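Chemotaxis protein CheX (Desulfovibrio desulfuricans subsp. desulfuricans str. G20, PDB 3HM4) probably acts as a chemotaxis phosphatase of the CheX family, removing the phosphoryl group from the response regulator CheY. Local coordinates at residues 18-21 against 22-26; 92-95 against 96-100. All blocks are in the same frame, centred on the assembly; numbering follows the deposited sequence. Where two conformers were deposited one is given.

Interaction 1: 18-21 against 22-26; sequences TNVL and STMAG
Ser22 and Thr23 turn their hydroxyls back onto the preceding turn of helix 10-25, each doubling the bond its own backbone NH already makes. Ser22 OG lies beside its backbone N (chi1 -69°) and donates to Thr18 O at 2.8 Å. It comes from above the carbonyl plane, while Ser22 N, 2.9 Å from the same Thr18 O, arrives from the opposite face. Thr23 repeats the pattern one residue on: OG1 reaches Asn19 O at 3.0 Å, tilted from the plane, and the backbone N takes the other face. In the conformers described here, both carbonyls are thus gripped by two donors. Thr18 OG1 turns the other way, toward Val14 O.

On the inner side, Val20 and selenomethionine Met24 cross obliquely. The contact is between Val20 CG1 and Met24 CG, 4.1 Å apart, and Met24, bent at both chi2 and chi3, then carries its selenium away from Val20 toward helices 84-109 and 66-77. Leu21 makes a looser pair with Ala25, its CD1 standing 4.5 Å from Ala25 CB; beyond them lie Val95, Val72 and Ala75. The helix ends where Gly26 takes a positive phi (62°). Gly26 N bonds to Ser22 O at 2.8 Å and only weakly to Leu21 O, which also accepts from Ala25 N.

The stretch is plainly amphipathic. On its outer side the hydroxyls, at least in these conformers, can spend their hydrogens on the helix's own carbonyls, and its apolar branches are turned to the neighbouring helices.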
# COMPACT_ATOMS: atom_id res chain seq x y z
N THR A 18 4.60 -17.63 6.99
CA THR A 18 5.55 -18.48 7.70
C THR A 18 6.54 -19.12 6.74
O THR A 18 7.78 -19.06 6.96
CB THR A 18 4.81 -19.55 8.55
OG1 THR A 18 3.88 -18.92 9.45
CG2 THR A 18 5.80 -20.48 9.30
N ASN A 19 6.01 -19.70 5.66
CA ASN A 19 6.89 -20.38 4.70
C ASN A 19 7.86 -19.43 4.02
O ASN A 19 9.03 -19.74 3.90
CB ASN A 19 6.07 -21.15 3.66
CG ASN A 19 5.34 -22.35 4.25
OD1 ASN A 19 5.59 -22.77 5.38
ND2 ASN A 19 4.40 -22.89 3.48
N VAL A 20 7.39 -18.26 3.58
CA VAL A 20 8.26 -17.32 2.90
C VAL A 20 9.37 -16.80 3.83
O VAL A 20 10.54 -16.79 3.45
CB VAL A 20 7.47 -16.13 2.29
CG1 VAL A 20 8.41 -15.09 1.75
CG2 VAL A 20 6.59 -16.67 1.16
N LEU A 21 8.99 -16.36 5.04
CA LEU A 21 9.99 -15.84 6.00
C LEU A 21 11.01 -16.91 6.42
O LEU A 21 12.19 -16.60 6.60
CB LEU A 21 9.37 -15.10 7.19
CG LEU A 21 9.01 -13.62 6.97
CD1 LEU A 21 10.28 -12.80 6.55
CD2 LEU A 21 7.92 -13.48 5.97
N SER A 22 10.52 -18.13 6.61
CA SER A 22 11.39 -19.29 6.96
C SER A 22 12.42 -19.50 5.85
O SER A 22 13.64 -19.48 6.08
CB SER A 22 10.56 -20.58 7.11
OG SER A 22 9.72 -20.56 8.26
N THR A 23 11.91 -19.66 4.64
CA THR A 23 12.77 -19.97 3.48
C THR A 23 13.74 -18.89 3.13
O THR A 23 14.95 -19.15 3.01
CB THR A 23 11.94 -20.23 2.24
OG1 THR A 23 11.08 -21.34 2.49
CG2 THR A 23 12.82 -20.51 1.03
N MSE A 24 13.24 -17.65 3.00
CA MSE A 24 14.09 -16.55 2.58
C MSE A 24 15.04 -15.98 3.63
O MSE A 24 16.13 -15.54 3.27
CB MSE A 24 13.20 -15.40 2.03
CG MSE A 24 12.38 -15.82 0.82
SE MSE A 24 13.34 -16.54 -0.67
CE MSE A 24 14.46 -15.06 -1.22
N ALA A 25 14.61 -15.98 4.90
CA ALA A 25 15.34 -15.35 5.98
C ALA A 25 15.83 -16.27 7.07
O ALA A 25 16.70 -15.85 7.85
CB ALA A 25 14.51 -14.19 6.58
N GLY A 26 15.28 -17.48 7.22
CA GLY A 26 15.74 -18.39 8.26
C GLY A 26 15.55 -17.89 9.69
O GLY A 26 16.17 -18.39 10.63

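Interaction 2: 92-95 against 96-100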
# COMPACT_ATOMS: atom_id res chain seq x y z
N VAL A 92 12.32 -6.86 1.07
CA VAL A 92 10.94 -6.89 1.60
C VAL A 92 9.94 -6.93 0.46
O VAL A 92 8.91 -7.59 0.57
CB VAL A 92 10.69 -5.75 2.61
CG1 VAL A 92 9.18 -5.69 3.03
CG2 VAL A 92 11.62 -5.93 3.82
N GLY A 93 10.26 -6.25 -0.64
CA GLY A 93 9.39 -6.30 -1.81
C GLY A 93 9.26 -7.72 -2.37
O GLY A 93 8.15 -8.16 -2.71
N GLU A 94 10.37 -8.45 -2.42
CA GLU A 94 10.30 -9.83 -2.89
C GLU A 94 9.54 -10.73 -1.93
O GLU A 94 8.73 -11.56 -2.35
CB GLU A 94 11.69 -10.39 -3.18
CG GLU A 94 11.66 -11.84 -3.71
CD GLU A 94 10.86 -12.03 -5.03
OE1 GLU A 94 10.73 -11.09 -5.84
OE2 GLU A 94 10.36 -13.17 -5.28
N VAL A 95 9.82 -10.59 -0.63
CA VAL A 95 9.06 -11.31 0.40
C VAL A 95 7.55 -11.10 0.19
O VAL A 95 6.76 -12.04 0.24
CB VAL A 95 9.47 -10.87 1.84
CG1 VAL A 95 8.44 -11.30 2.91
CG2 VAL A 95 10.89 -11.41 2.12
N THR A 96 7.17 -9.84 -0.06
CA THR A 96 5.75 -9.52 -0.21
C THR A 96 5.12 -10.11 -1.47
O THR A 96 4.00 -10.63 -1.42
CB THR A 96 5.54 -8.02 -0.09
OG1 THR A 96 6.13 -7.53 1.13
CG2 THR A 96 4.07 -7.63 -0.13
N ASN A 97 5.88 -10.05 -2.57
CA ASN A 97 5.43 -10.71 -3.81
C ASN A 97 5.25 -12.20 -3.59
O ASN A 97 4.29 -12.79 -4.07
CB ASN A 97 6.42 -10.46 -4.97
CG ASN A 97 6.04 -9.27 -5.82
OD1 ASN A 97 4.86 -9.09 -6.14
ND2 ASN A 97 7.02 -8.49 -6.22
N MSE A 98 6.16 -12.83 -2.85
CA MSE A 98 6.08 -14.25 -2.57
C MSE A 98 4.93 -14.62 -1.65
O MSE A 98 4.24 -15.61 -1.89
CB MSE A 98 7.39 -14.80 -2.01
CG MSE A 98 8.54 -14.77 -3.01
SE MSE A 98 10.20 -15.28 -2.17
CE MSE A 98 9.77 -17.07 -1.74
N ILE A 99 4.67 -13.80 -0.61
CA ILE A 99 3.54 -14.03 0.26
C ILE A 99 2.23 -13.91 -0.57
O ILE A 99 1.36 -14.76 -0.47
CB ILE A 99 3.49 -13.07 1.47
CG1 ILE A 99 4.63 -13.44 2.44
CG2 ILE A 99 2.12 -13.11 2.19
CD1 ILE A 99 4.82 -12.42 3.55
N SER A 100 2.13 -12.87 -1.39
CA SER A 100 0.97 -12.72 -2.24
C SER A 100 0.77 -13.95 -3.15
O SER A 100 -0.33 -14.52 -3.23
CB SER A 100 1.09 -11.47 -3.08
OG SER A 100 0.02 -11.38 -4.00
O HOH W 1 9.92 -8.47 -6.07
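The carboxylate of Glu94 and the amide of Asn97, one turn apart on helix 84-109, are turned about 50° against each other and joined by a water that donates to Glu94 OE1 (2.8 Å) and accepts from Asn97 ND2 (2.9 Å). They form the Glu-x-x-Asn signature of the CheC/CheX phosphatases, in which this pair is the catalytic one; the same role here is an inference. Gly93 O stands above one face of the amide, offset to the side, 3.7 Å from Asn97 ND2, and the Asn97 side chain also packs on Pro119 and on Val132 of the second subunit. Selenomethionine Met98 comes in at the OE2 edge of the carboxylate, its CG 3.3 Å from Glu94 OE2, slanting above the plane on the side toward which the water, at OE1, also leans. With CG anti to the backbone N and a bend at chi2 (59°), Glu94 turns its carboxylate along the helix toward both.

On the buried side Val95 and Ile99 lie alongside each other, pointing the same way, with CG1 of Val95 3.8 Å from CD1 of Ile99. Thr96 faces the sheet, near Ala48 and Val50. Its OG1 (2.8 Å) and its N (2.9 Å) bond to Val92 O from opposite faces of that carbonyl.

In the fold
Interactions 1 and 2 sit on two helices, 10-25 and 84-109, packed against each other, with centres about 11 Å apart. They meet through two selenomethionines, Met24 SE lying 3.7 Å from Met98 SE, and through Val20 CG2, which rests 3.8 Å from Met98 CB. Deeper in, Leu21 CD2 touches Val95 CG1 at 3.8 Å. Met98 and Val95 thus connect the two contacts, each packing on helix 10-25 from within interaction 2. The apolar side of 18-26 therefore backs the helix that carries the presumed catalytic pair Glu94 and Asn97, which would make Met98 a second-shell neighbour, while the 92-100 turns also press on the antiparallel sheet.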